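Putative nitrite reductase NADPH (Small subunit) oxidoreductase protein (Vibrio parahaemolyticus RIMD 2210633, PDB 3C0D) is probably the small subunit of an NAD(P)H-dependent nitrite reductase with a Rieske-like fold, though cluster binding is uncertain. Local coordinates at residues V7-L12 with V105-K110; S38-V43 with W96-D101; D45-G50 with Q76-K81. All coordinates share one frame; numbering follows the deposited sequence.

Contact 1. Residues V7-L12 with V105-K110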
ATOM      1  N   VAL A   7     -16.155  -1.292   0.347  1.00 55.72           N
ATOM      2  CA  VAL A   7     -16.402  -1.319  -1.094  1.00 52.59           C
ATOM      3  C   VAL A   7     -15.504  -2.345  -1.787  1.00 50.17           C
ATOM      4  O   VAL A   7     -14.279  -2.279  -1.666  1.00 49.05           O
ATOM      5  CB  VAL A   7     -16.109   0.072  -1.726  1.00 52.71           C
ATOM      6  CG1 VAL A   7     -16.703   0.152  -3.136  1.00 52.79           C
ATOM      7  CG2 VAL A   7     -16.655   1.173  -0.838  1.00 52.32           C
ATOM      8  N   LYS A   8     -16.106  -3.282  -2.513  1.00 47.35           N
ATOM      9  CA  LYS A   8     -15.330  -4.288  -3.229  1.00 45.91           C
ATOM     10  C   LYS A   8     -14.236  -3.594  -4.028  1.00 44.63           C
ATOM     11  O   LYS A   8     -14.509  -2.656  -4.777  1.00 44.99           O
ATOM     12  CB  LYS A   8     -16.232  -5.097  -4.171  1.00 48.24           C
ATOM     13  CG  LYS A   8     -17.242  -6.001  -3.453  1.00 48.91           C
ATOM     14  CD  LYS A   8     -18.112  -6.779  -4.429  1.00 48.87           C
ATOM     15  CE  LYS A   8     -19.077  -7.687  -3.680  1.00 50.72           C
ATOM     16  NZ  LYS A   8     -20.055  -8.369  -4.571  1.00 50.37           N
ATOM     17  N   LEU A   9     -13.000  -4.057  -3.859  1.00 42.89           N
ATOM     18  CA  LEU A   9     -11.828  -3.491  -4.537  1.00 41.53           C
ATOM     19  C   LEU A   9     -11.270  -4.476  -5.577  1.00 41.09           C
ATOM     20  O   LEU A   9     -11.177  -4.166  -6.771  1.00 38.74           O
ATOM     21  CB  LEU A   9     -10.770  -3.176  -3.486  1.00 41.50           C
ATOM     22  CG  LEU A   9      -9.726  -2.118  -3.806  1.00 43.67           C
ATOM     23  CD1 LEU A   9     -10.404  -0.854  -4.288  1.00 44.48           C
ATOM     24  CD2 LEU A   9      -8.919  -1.839  -2.553  1.00 43.80           C
ATOM     25  N   CYS A  10     -10.880  -5.660  -5.108  1.00 41.90           N
ATOM     26  CA  CYS A  10     -10.372  -6.723  -5.979  1.00 40.77           C
ATOM     27  C   CYS A  10     -10.378  -8.072  -5.269  1.00 41.62           C
ATOM     28  O   CYS A  10     -10.682  -8.162  -4.082  1.00 40.57           O
ATOM     29  CB  CYS A  10      -8.953  -6.415  -6.452  1.00 40.29           C
ATOM     30  SG  CYS A  10      -7.642  -6.698  -5.241  1.00 38.09           S
ATOM     31  N   GLN A  11     -10.051  -9.120  -6.020  1.00 44.13           N
ATOM     32  CA  GLN A  11      -9.992 -10.490  -5.508  1.00 43.29           C
ATOM     33  C   GLN A  11      -8.591 -10.722  -4.963  1.00 41.62           C
ATOM     34  O   GLN A  11      -7.620 -10.298  -5.582  1.00 42.35           O
ATOM     35  CB  GLN A  11     -10.232 -11.487  -6.636  1.00 45.61           C
ATOM     36  CG  GLN A  11     -11.656 -11.576  -7.106  1.00 47.02           C
ATOM     37  CD  GLN A  11     -12.579 -12.034  -6.008  1.00 47.58           C
ATOM     38  OE1 GLN A  11     -13.164 -11.218  -5.288  1.00 46.34           O
ATOM     39  NE2 GLN A  11     -12.706 -13.349  -5.860  1.00 47.58           N
ATOM     40  N   LEU A  12      -8.474 -11.400  -3.828  1.00 39.40           N
ATOM     41  CA  LEU A  12      -7.157 -11.651  -3.266  1.00 38.70           C
ATOM     42  C   LEU A  12      -6.181 -12.292  -4.267  1.00 38.73           C
ATOM     43  O   LEU A  12      -5.004 -11.936  -4.288  1.00 36.88           O
ATOM     44  CB  LEU A  12      -7.236 -12.536  -2.024  1.00 35.17           C
ATOM     45  CG  LEU A  12      -5.842 -12.690  -1.407  1.00 34.46           C
ATOM     46  CD1 LEU A  12      -5.651 -11.658  -0.287  1.00 34.69           C
ATOM     47  CD2 LEU A  12      -5.654 -14.101  -0.889  1.00 31.41           C
ATOM     48  N   VAL A 105     -11.241  -8.415  -1.376  1.00 41.93           N
ATOM     49  CA  VAL A 105     -10.478  -7.348  -0.769  1.00 39.83           C
ATOM     50  C   VAL A 105     -11.319  -6.088  -0.896  1.00 40.48           C
ATOM     51  O   VAL A 105     -11.790  -5.754  -1.979  1.00 40.86           O
ATOM     52  CB  VAL A 105      -9.137  -7.155  -1.471  1.00 36.69           C
ATOM     53  CG1 VAL A 105      -8.386  -6.018  -0.836  1.00 34.34           C
ATOM     54  CG2 VAL A 105      -8.342  -8.438  -1.387  1.00 35.23           C
ATOM     55  N   CYS A 106     -11.537  -5.410   0.221  1.00 40.42           N
ATOM     56  CA  CYS A 106     -12.335  -4.198   0.215  1.00 41.61           C
ATOM     57  C   CYS A 106     -11.581  -3.059   0.875  1.00 43.64           C
ATOM     58  O   CYS A 106     -10.582  -3.270   1.563  1.00 43.89           O
ATOM     59  CB  CYS A 106     -13.641  -4.415   0.992  1.00 40.26           C
ATOM     60  SG  CYS A 106     -14.813  -5.588   0.302  1.00 40.46           S
ATOM     61  N   TYR A 107     -12.061  -1.844   0.661  1.00 45.76           N
ATOM     62  CA  TYR A 107     -11.466  -0.699   1.318  1.00 49.53           C
ATOM     63  C   TYR A 107     -12.603  -0.126   2.158  1.00 53.22           C
ATOM     64  O   TYR A 107     -13.769  -0.216   1.778  1.00 54.63           O
ATOM     65  CB  TYR A 107     -10.929   0.299   0.293  1.00 48.46           C
ATOM     66  CG  TYR A 107     -11.944   1.070  -0.500  1.00 48.45           C
ATOM     67  CD1 TYR A 107     -12.503   2.246  -0.000  1.00 49.71           C
ATOM     68  CD2 TYR A 107     -12.276   0.685  -1.791  1.00 50.45           C
ATOM     69  CE1 TYR A 107     -13.366   3.033  -0.787  1.00 49.95           C
ATOM     70  CE2 TYR A 107     -13.139   1.461  -2.587  1.00 51.52           C
ATOM     71  CZ  TYR A 107     -13.675   2.636  -2.082  1.00 50.49           C
ATOM     72  OH  TYR A 107     -14.482   3.412  -2.890  1.00 49.10           O
ATOM     73  N   LEU A 108     -12.278   0.433   3.313  1.00 57.15           N
ATOM     74  CA  LEU A 108     -13.307   0.974   4.191  1.00 60.44           C
ATOM     75  C   LEU A 108     -13.535   2.462   3.931  1.00 63.17           C
ATOM     76  O   LEU A 108     -12.596   3.258   3.984  1.00 64.02           O
ATOM     77  CB  LEU A 108     -12.902   0.725   5.649  1.00 60.07           C
ATOM     78  CG  LEU A 108     -12.552  -0.744   5.944  1.00 59.56           C
ATOM     79  CD1 LEU A 108     -11.974  -0.891   7.342  1.00 58.96           C
ATOM     80  CD2 LEU A 108     -13.793  -1.603   5.778  1.00 58.05           C
ATOM     81  N   ALA A 109     -14.785   2.825   3.642  1.00 65.39           N
ATOM     82  CA  ALA A 109     -15.149   4.219   3.371  1.00 68.54           C
ATOM     83  C   ALA A 109     -15.933   4.856   4.523  1.00 70.96           C
ATOM     84  O   ALA A 109     -15.878   4.385   5.660  1.00 71.50           O
ATOM     85  CB  ALA A 109     -15.960   4.306   2.075  1.00 67.34           C
ATOM     86  N   LYS A 110     -16.660   5.930   4.217  1.00 73.30           N
ATOM     87  CA  LYS A 110     -17.471   6.641   5.208  1.00 75.77           C
ATOM     88  C   LYS A 110     -18.905   6.756   4.677  1.00 77.96           C
ATOM     89  O   LYS A 110     -19.390   5.822   4.038  1.00 78.64           O
ATOM     90  CB  LYS A 110     -16.875   8.029   5.461  1.00 75.37           C
ATOM     91  CG  LYS A 110     -15.360   8.010   5.661  1.00 75.14           C
ATOM     92  CD  LYS A 110     -14.810   9.358   6.131  1.00 74.78           C
ATOM     93  CE  LYS A 110     -15.151   9.640   7.591  1.00 74.65           C
ATOM     94  NZ  LYS A 110     -14.598  10.947   8.051  1.00 73.42           N
TER
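V7 and Y107 stand side by side on the same face of the sheet and point the same way. The CB of V7 lies over one face of the Y107 ring, off-centre toward the rim. It is 3.8 Å from the ring centroid, a CH-pi contact. The methyl CG2 of V7 extends the overlap and sits 3.5 Å from CZ of Y107. The tyrosine ring reaches this place because its CG lies between the backbone N and the carbonyl carbon (chi1 71°). L9 approaches the same ring differently. Its side chain crosses that of Y107 at about a right angle, and CD1 of L9 meets CD2 of Y107 at 3.5 Å, obliquely. L9 belongs to a classic beta bulge. L9 and C10 both stand opposite V105, and the register slips by one between K8 and C10. The O of V105 therefore takes two donors: L9 N at 2.8 Å, in the carbonyl plane, and C10 N at 3.3 Å, tilted from it. V105 N returns a bond of 2.8 Å to C10 O and lies almost in line with that C=O (177° at the oxygen). V7 and Y107 form an ordinary hydrogen-bonded antiparallel pair at the other end. C10 and V105 share the face of V7 and Y107, and C10 SG rests on CB of V105. From strand 28-35, L32 packs on L9 and C10. SG of C106 passes 3.8 Å from CA of K8, and these two side chains diverge. The chemistry is thus divided: backbone bonds fix the pairing of the first and last strands of the domain, the bulge gives one carbonyl two donors, and V7 packs over one face of Y107 while L9 reaches the ring from the other side of its plane.

Contact 2. Residues S38-V43 with W96-D101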
ATOM      1  N   SER A  38       0.290 -10.947   7.368  1.00 51.90           N
ATOM      2  CA  SER A  38      -0.405  -9.730   7.800  1.00 50.76           C
ATOM      3  C   SER A  38      -1.747  -9.348   7.177  1.00 50.25           C
ATOM      4  O   SER A  38      -2.588  -8.753   7.836  1.00 50.31           O
ATOM      5  CB  SER A  38       0.529  -8.530   7.632  1.00 50.95           C
ATOM      6  OG  SER A  38       1.693  -8.656   8.417  1.00 51.64           O
ATOM      7  N   GLY A  39      -1.943  -9.653   5.904  1.00 50.50           N
ATOM      8  CA  GLY A  39      -3.187  -9.278   5.256  1.00 49.03           C
ATOM      9  C   GLY A  39      -2.851  -8.385   4.069  1.00 48.12           C
ATOM     10  O   GLY A  39      -1.870  -8.648   3.362  1.00 48.08           O
ATOM     11  N   VAL A  40      -3.633  -7.332   3.844  1.00 44.93           N
ATOM     12  CA  VAL A  40      -3.365  -6.446   2.714  1.00 42.17           C
ATOM     13  C   VAL A  40      -3.209  -4.971   3.112  1.00 41.26           C
ATOM     14  O   VAL A  40      -4.053  -4.409   3.819  1.00 39.16           O
ATOM     15  CB  VAL A  40      -4.477  -6.584   1.650  1.00 40.57           C
ATOM     16  CG1 VAL A  40      -4.112  -5.832   0.403  1.00 40.02           C
ATOM     17  CG2 VAL A  40      -4.692  -8.045   1.313  1.00 41.55           C
ATOM     18  N   TYR A  41      -2.115  -4.353   2.669  1.00 40.41           N
ATOM     19  CA  TYR A  41      -1.856  -2.937   2.959  1.00 41.00           C
ATOM     20  C   TYR A  41      -1.929  -2.061   1.695  1.00 40.59           C
ATOM     21  O   TYR A  41      -1.454  -2.446   0.628  1.00 42.56           O
ATOM     22  CB  TYR A  41      -0.492  -2.775   3.624  1.00 41.80           C
ATOM     23  CG  TYR A  41      -0.413  -3.448   4.965  1.00 45.66           C
ATOM     24  CD1 TYR A  41      -0.230  -4.818   5.063  1.00 47.49           C
ATOM     25  CD2 TYR A  41      -0.566  -2.716   6.143  1.00 48.59           C
ATOM     26  CE1 TYR A  41      -0.202  -5.459   6.312  1.00 51.12           C
ATOM     27  CE2 TYR A  41      -0.543  -3.337   7.399  1.00 50.77           C
ATOM     28  CZ  TYR A  41      -0.361  -4.713   7.479  1.00 52.93           C
ATOM     29  OH  TYR A  41      -0.354  -5.345   8.723  1.00 54.19           O
ATOM     30  N   ALA A  42      -2.525  -0.881   1.827  1.00 37.36           N
ATOM     31  CA  ALA A  42      -2.679   0.045   0.713  1.00 33.50           C
ATOM     32  C   ALA A  42      -1.933   1.327   1.010  1.00 34.79           C
ATOM     33  O   ALA A  42      -2.033   1.846   2.116  1.00 37.64           O
ATOM     34  CB  ALA A  42      -4.142   0.357   0.512  1.00 32.69           C
ATOM     35  N   VAL A  43      -1.194   1.848   0.034  1.00 33.24           N
ATOM     36  CA  VAL A  43      -0.460   3.105   0.213  1.00 32.64           C
ATOM     37  C   VAL A  43      -0.538   3.872  -1.106  1.00 34.05           C
ATOM     38  O   VAL A  43      -0.781   3.263  -2.146  1.00 36.47           O
ATOM     39  CB  VAL A  43       1.027   2.863   0.547  1.00 32.43           C
ATOM     40  CG1 VAL A  43       1.168   2.218   1.915  1.00 32.40           C
ATOM     41  CG2 VAL A  43       1.662   1.976  -0.524  1.00 33.01           C
ATOM     42  N   TRP A  96      -4.885   3.641   3.220  1.00 44.69           N
ATOM     43  CA  TRP A  96      -6.305   3.321   3.129  1.00 44.59           C
ATOM     44  C   TRP A  96      -6.580   2.050   3.930  1.00 44.19           C
ATOM     45  O   TRP A  96      -5.869   1.059   3.781  1.00 41.97           O
ATOM     46  CB  TRP A  96      -6.713   3.099   1.673  1.00 45.31           C
ATOM     47  CG  TRP A  96      -6.911   4.360   0.884  1.00 46.03           C
ATOM     48  CD1 TRP A  96      -8.097   4.987   0.621  1.00 45.64           C
ATOM     49  CD2 TRP A  96      -5.897   5.129   0.232  1.00 44.92           C
ATOM     50  NE1 TRP A  96      -7.883   6.095  -0.159  1.00 45.32           N
ATOM     51  CE2 TRP A  96      -6.541   6.207  -0.414  1.00 44.54           C
ATOM     52  CE3 TRP A  96      -4.507   5.011   0.126  1.00 46.16           C
ATOM     53  CZ2 TRP A  96      -5.841   7.164  -1.157  1.00 44.07           C
ATOM     54  CZ3 TRP A  96      -3.805   5.967  -0.616  1.00 48.39           C
ATOM     55  CH2 TRP A  96      -4.478   7.030  -1.247  1.00 45.49           C
ATOM     56  N   ARG A  97      -7.608   2.088   4.772  1.00 45.01           N
ATOM     57  CA  ARG A  97      -7.961   0.938   5.586  1.00 47.72           C
ATOM     58  C   ARG A  97      -8.472  -0.181   4.673  1.00 48.56           C
ATOM     59  O   ARG A  97      -9.387   0.032   3.881  1.00 49.02           O
ATOM     60  CB  ARG A  97      -9.045   1.323   6.600  1.00 52.24           C
ATOM     61  CG  ARG A  97      -8.712   2.521   7.504  1.00 55.10           C
ATOM     62  CD  ARG A  97      -9.503   2.424   8.804  1.00 58.41           C
ATOM     63  NE  ARG A  97      -9.192   1.160   9.473  1.00 61.13           N
ATOM     64  CZ  ARG A  97      -9.954   0.573  10.393  1.00 62.52           C
ATOM     65  NH1 ARG A  97     -11.096   1.136  10.776  1.00 62.00           N
ATOM     66  NH2 ARG A  97      -9.584  -0.593  10.914  1.00 60.80           N
ATOM     67  N   VAL A  98      -7.897  -1.375   4.782  1.00 48.07           N
ATOM     68  CA  VAL A  98      -8.315  -2.477   3.919  1.00 48.16           C
ATOM     69  C   VAL A  98      -8.566  -3.803   4.647  1.00 49.01           C
ATOM     70  O   VAL A  98      -7.857  -4.155   5.590  1.00 49.68           O
ATOM     71  CB  VAL A  98      -7.258  -2.707   2.813  1.00 47.83           C
ATOM     72  CG1 VAL A  98      -7.691  -3.827   1.888  1.00 48.70           C
ATOM     73  CG2 VAL A  98      -7.059  -1.442   2.021  1.00 48.64           C
ATOM     74  N   THR A  99      -9.579  -4.538   4.193  1.00 49.59           N
ATOM     75  CA  THR A  99      -9.916  -5.834   4.781  1.00 51.05           C
ATOM     76  C   THR A  99     -10.175  -6.874   3.697  1.00 51.99           C
ATOM     77  O   THR A  99     -10.480  -6.533   2.549  1.00 52.27           O
ATOM     78  CB  THR A  99     -11.166  -5.757   5.676  1.00 49.51           C
ATOM     79  OG1 THR A  99     -12.267  -5.221   4.927  1.00 49.23           O
ATOM     80  CG2 THR A  99     -10.887  -4.889   6.885  1.00 49.17           C
ATOM     81  N   VAL A 100     -10.056  -8.145   4.076  1.00 52.33           N
ATOM     82  CA  VAL A 100     -10.272  -9.261   3.158  1.00 50.99           C
ATOM     83  C   VAL A 100     -11.195 -10.281   3.817  1.00 51.96           C
ATOM     84  O   VAL A 100     -10.788 -11.001   4.727  1.00 51.35           O
ATOM     85  CB  VAL A 100      -8.939  -9.953   2.814  1.00 48.44           C
ATOM     86  CG1 VAL A 100      -9.144 -10.950   1.694  1.00 44.55           C
ATOM     87  CG2 VAL A 100      -7.898  -8.904   2.453  1.00 47.69           C
ATOM     88  N   ASP A 101     -12.440 -10.338   3.360  1.00 53.83           N
ATOM     89  CA  ASP A 101     -13.395 -11.275   3.921  1.00 55.93           C
ATOM     90  C   ASP A 101     -13.179 -12.689   3.399  1.00 56.09           C
ATOM     91  O   ASP A 101     -12.405 -13.436   3.989  1.00 57.98           O
ATOM     92  CB  ASP A 101     -14.807 -10.780   3.658  1.00 58.75           C
ATOM     93  CG  ASP A 101     -15.063  -9.433   4.315  1.00 63.03           C
ATOM     94  OD1 ASP A 101     -14.826  -9.327   5.546  1.00 61.65           O
ATOM     95  OD2 ASP A 101     -15.483  -8.483   3.605  1.00 65.36           O
TER
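V40 and V100 have nearly the same torsion: in each, CG1 is anti to the backbone N (chi1 -172° and -171°), which leaves CG2 beside that N. The two CG2 methyls meet at 3.5 Å, and the side chains cross at about a right angle. V98 adopts the same rotamer. Its CG2 reaches CB of A42 at 3.7 Å, while its own CB lies 3.8 Å from the carbonyl O of V40. The CB of V40, V98 and V100 all point at the opposite strand. The CA atoms of V40 and V98 are 6.5 Å apart, and no hydrogen bond joins these two residues. Near the end of the contact, CB of A42 touches CB of W96 at 3.9 Å. With its CG anti to the carbonyl carbon (chi1 -79°), the indole turns its edge to the backbone, and CZ3 of W96 lies 3.9 Å from C of V43. Strand 28-35 adds V30 and L32 against A42, and Y34 against V40. On its far side, strand 95-100 is bonded to strand 104-108 through R97 with L108 and T99 with C106. Here strands 39-47 and 95-100 pair antiparallel in the curled sheet of a Rieske-like domain, and between these two segments apolar side chains make the join without hydrogen bonds.

Contact 3. Residues D45-G50 with Q76-K81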
ATOM      1  N   ASP A  45       0.375   5.283  -4.530  1.00 30.09           N
ATOM      2  CA  ASP A  45       1.312   4.767  -5.503  1.00 29.95           C
ATOM      3  C   ASP A  45       2.285   5.822  -5.924  1.00 30.86           C
ATOM      4  O   ASP A  45       3.400   5.504  -6.314  1.00 32.62           O
ATOM      5  CB  ASP A  45       0.586   4.223  -6.726  1.00 31.24           C
ATOM      6  CG  ASP A  45       1.516   3.458  -7.656  1.00 32.41           C
ATOM      7  OD1 ASP A  45       2.287   2.604  -7.163  1.00 34.29           O
ATOM      8  OD2 ASP A  45       1.473   3.697  -8.879  1.00 31.31           O
ATOM      9  N   TRP A  46       1.874   7.079  -5.843  1.00 31.75           N
ATOM     10  CA  TRP A  46       2.764   8.178  -6.209  1.00 34.07           C
ATOM     11  C   TRP A  46       3.878   8.365  -5.153  1.00 33.82           C
ATOM     12  O   TRP A  46       3.602   8.498  -3.962  1.00 34.93           O
ATOM     13  CB  TRP A  46       1.930   9.455  -6.377  1.00 36.07           C
ATOM     14  CG  TRP A  46       2.696  10.721  -6.659  1.00 37.04           C
ATOM     15  CD1 TRP A  46       3.129  11.632  -5.748  1.00 37.40           C
ATOM     16  CD2 TRP A  46       3.076  11.229  -7.945  1.00 39.00           C
ATOM     17  NE1 TRP A  46       3.748  12.680  -6.378  1.00 38.18           N
ATOM     18  CE2 TRP A  46       3.729  12.462  -7.728  1.00 40.06           C
ATOM     19  CE3 TRP A  46       2.920  10.765  -9.262  1.00 40.03           C
ATOM     20  CZ2 TRP A  46       4.236  13.240  -8.780  1.00 38.69           C
ATOM     21  CZ3 TRP A  46       3.421  11.538 -10.309  1.00 39.40           C
ATOM     22  CH2 TRP A  46       4.068  12.765 -10.060  1.00 39.20           C
ATOM     23  N   ASP A  47       5.131   8.336  -5.609  1.00 33.71           N
ATOM     24  CA  ASP A  47       6.309   8.517  -4.765  1.00 34.52           C
ATOM     25  C   ASP A  47       6.541  10.013  -4.549  1.00 36.51           C
ATOM     26  O   ASP A  47       6.934  10.729  -5.470  1.00 37.78           O
ATOM     27  CB  ASP A  47       7.533   7.921  -5.458  1.00 35.12           C
ATOM     28  CG  ASP A  47       8.819   8.182  -4.701  1.00 36.81           C
ATOM     29  OD1 ASP A  47       8.800   8.985  -3.744  1.00 38.65           O
ATOM     30  OD2 ASP A  47       9.852   7.589  -5.067  1.00 36.99           O
ATOM     31  N   PRO A  48       6.327  10.502  -3.324  1.00 37.75           N
ATOM     32  CA  PRO A  48       6.508  11.926  -2.993  1.00 38.18           C
ATOM     33  C   PRO A  48       7.922  12.445  -3.208  1.00 38.23           C
ATOM     34  O   PRO A  48       8.141  13.640  -3.339  1.00 37.72           O
ATOM     35  CB  PRO A  48       6.098  11.990  -1.532  1.00 38.84           C
ATOM     36  CG  PRO A  48       6.558  10.645  -1.017  1.00 39.42           C
ATOM     37  CD  PRO A  48       6.126   9.693  -2.112  1.00 37.67           C
ATOM     38  N   ILE A  49       8.881  11.534  -3.224  1.00 39.47           N
ATOM     39  CA  ILE A  49      10.278  11.882  -3.429  1.00 39.74           C
ATOM     40  C   ILE A  49      10.668  11.050  -4.639  1.00 42.56           C
ATOM     41  O   ILE A  49      11.051   9.877  -4.499  1.00 46.74           O
ATOM     42  CB  ILE A  49      11.175  11.410  -2.257  1.00 37.89           C
ATOM     43  CG1 ILE A  49      10.529  11.742  -0.912  1.00 34.74           C
ATOM     44  CG2 ILE A  49      12.534  12.075  -2.352  1.00 37.49           C
ATOM     45  CD1 ILE A  49      11.272  11.138   0.247  1.00 33.88           C
ATOM     46  N   GLY A  50      10.585  11.627  -5.828  1.00 40.34           N
ATOM     47  CA  GLY A  50      10.933  10.854  -7.010  1.00 38.60           C
ATOM     48  C   GLY A  50       9.952  11.285  -8.065  1.00 38.30           C
ATOM     49  O   GLY A  50      10.240  11.258  -9.262  1.00 38.15           O
ATOM     50  N   GLN A  76      14.201   5.335  -1.015  1.00 46.22           N
ATOM     51  CA  GLN A  76      13.724   5.554   0.351  1.00 45.52           C
ATOM     52  C   GLN A  76      12.755   4.447   0.797  1.00 44.89           C
ATOM     53  O   GLN A  76      12.039   3.860  -0.019  1.00 43.88           O
ATOM     54  CB  GLN A  76      13.044   6.916   0.488  1.00 48.74           C
ATOM     55  CG  GLN A  76      13.989   8.104   0.457  1.00 51.47           C
ATOM     56  CD  GLN A  76      14.134   8.707  -0.927  1.00 53.44           C
ATOM     57  OE1 GLN A  76      13.150   9.108  -1.541  1.00 55.43           O
ATOM     58  NE2 GLN A  76      15.365   8.785  -1.418  1.00 51.61           N
ATOM     59  N   HIS A  77      12.738   4.162   2.096  1.00 44.16           N
ATOM     60  CA  HIS A  77      11.873   3.117   2.641  1.00 42.74           C
ATOM     61  C   HIS A  77      10.611   3.687   3.262  1.00 42.87           C
ATOM     62  O   HIS A  77      10.661   4.606   4.076  1.00 42.71           O
ATOM     63  CB  HIS A  77      12.632   2.306   3.689  1.00 41.87           C
ATOM     64  CG  HIS A  77      13.718   1.454   3.113  1.00 43.17           C
ATOM     65  ND1 HIS A  77      13.468   0.252   2.490  1.00 45.14           N
ATOM     66  CD2 HIS A  77      15.054   1.650   3.022  1.00 44.41           C
ATOM     67  CE1 HIS A  77      14.602  -0.256   2.037  1.00 43.49           C
ATOM     68  NE2 HIS A  77      15.578   0.574   2.346  1.00 44.68           N
ATOM     69  N   PHE A  78       9.472   3.127   2.882  1.00 42.98           N
ATOM     70  CA  PHE A  78       8.195   3.585   3.414  1.00 43.13           C
ATOM     71  C   PHE A  78       7.428   2.469   4.115  1.00 44.04           C
ATOM     72  O   PHE A  78       7.133   1.452   3.495  1.00 45.40           O
ATOM     73  CB  PHE A  78       7.329   4.116   2.281  1.00 41.92           C
ATOM     74  CG  PHE A  78       7.850   5.369   1.647  1.00 40.26           C
ATOM     75  CD1 PHE A  78       7.486   6.615   2.147  1.00 39.20           C
ATOM     76  CD2 PHE A  78       8.644   5.308   0.504  1.00 38.74           C
ATOM     77  CE1 PHE A  78       7.899   7.793   1.509  1.00 39.13           C
ATOM     78  CE2 PHE A  78       9.060   6.475  -0.140  1.00 37.75           C
ATOM     79  CZ  PHE A  78       8.684   7.719   0.365  1.00 38.12           C
ATOM     80  N   SER A  79       7.095   2.666   5.390  1.00 43.69           N
ATOM     81  CA  SER A  79       6.332   1.682   6.162  1.00 43.53           C
ATOM     82  C   SER A  79       4.950   1.378   5.581  1.00 44.92           C
ATOM     83  O   SER A  79       4.132   2.286   5.454  1.00 46.70           O
ATOM     84  CB  SER A  79       6.109   2.184   7.576  1.00 42.23           C
ATOM     85  OG  SER A  79       4.968   1.542   8.123  1.00 44.04           O
ATOM     86  N   LEU A  80       4.668   0.111   5.278  1.00 45.96           N
ATOM     87  CA  LEU A  80       3.360  -0.270   4.726  1.00 47.73           C
ATOM     88  C   LEU A  80       2.192  -0.027   5.686  1.00 49.58           C
ATOM     89  O   LEU A  80       1.046   0.150   5.251  1.00 50.70           O
ATOM     90  CB  LEU A  80       3.348  -1.749   4.304  1.00 44.82           C
ATOM     91  CG  LEU A  80       4.258  -2.173   3.146  1.00 44.06           C
ATOM     92  CD1 LEU A  80       4.014  -3.636   2.826  1.00 43.84           C
ATOM     93  CD2 LEU A  80       3.992  -1.310   1.917  1.00 42.26           C
ATOM     94  N   LYS A  81       2.472  -0.022   6.984  1.00 51.73           N
ATOM     95  CA  LYS A  81       1.408   0.193   7.951  1.00 53.59           C
ATOM     96  C   LYS A  81       1.045   1.660   8.148  1.00 53.37           C
ATOM     97  O   LYS A  81      -0.112   2.051   7.972  1.00 53.60           O
ATOM     98  CB  LYS A  81       1.768  -0.418   9.305  1.00 54.39           C
ATOM     99  CG  LYS A  81       0.665  -0.203  10.332  1.00 57.53           C
ATOM    100  CD  LYS A  81      -0.682  -0.687   9.769  1.00 60.91           C
ATOM    101  CE  LYS A  81      -1.880  -0.098  10.518  1.00 60.91           C
ATOM    102  NZ  LYS A  81      -3.181  -0.438   9.855  1.00 59.16           N
TER
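The amide oxygen of Q76 lies against the hydrocarbon side chain of I49, an unusual polar-on-apolar meeting. OE1 of Q76 is 3.1 Å from CB of I49 and equally near its CG2. CD1 of I49 also comes within 3.3 Å of this oxygen, so three carbons of I49 lie against it. A bend in the glutamine chain at chi2 (95°) brings the amide down onto I49. The second part of the contact is mainly apolar. P48 and F78 come from opposite directions, and CG of the proline meets CZ of the phenylalanine at 3.9 Å. CD1 of I49 reaches the same CZ at 4.3 Å. Both approach the ring obliquely. M55 also packs on F78, while L93 touches P48 and H91 touches I49. P48 and I49 lie in an Asx turn, in which OD1 of D47 accepts the backbone N of I49 from above the carboxylate plane. The geometry around this carboxylate is strained and doubtful in the model. OD2 of D47 is hydrogen-bonded to OG of S71, just after strand 67-70. Rieske proteins hold their cluster with Cys-x-His and Cys-x-x-His motifs on two loops. D47-P48-I49 probably corresponds to the first of these, yet it has neither cysteine nor histidine. No hydrogen bond crosses between 45-50 and 76-81. Their direct contact therefore rests on van der Waals packing, while the aspartate's bonds to I49 N and S71 lie within the turn and to the neighbouring loop, not across the contact.

Contacts 1 and 2 are neighbours in one antiparallel sheet, their centres 8 Å apart. Strand 95-100 of contact 2 pairs with strand 104-108 of contact 1, with C106 N about 2.8 Å from T99 O. Contact 2 shares strand 39-47 with contact 3, whose centre is 17 Å away, and Y41 packs on L80 and K81. Contact 3 reaches the separate three-stranded sheet through strand 77-79. It lies across the chain's centre from contact 1, with centres 22 Å apart. Along the chain, contact 1 encloses contact 2, which encloses contact 3. The first and last strands pair on one side of the chain, and the segment that probably matches the first ligand loop of Rieske proteins lies on the other.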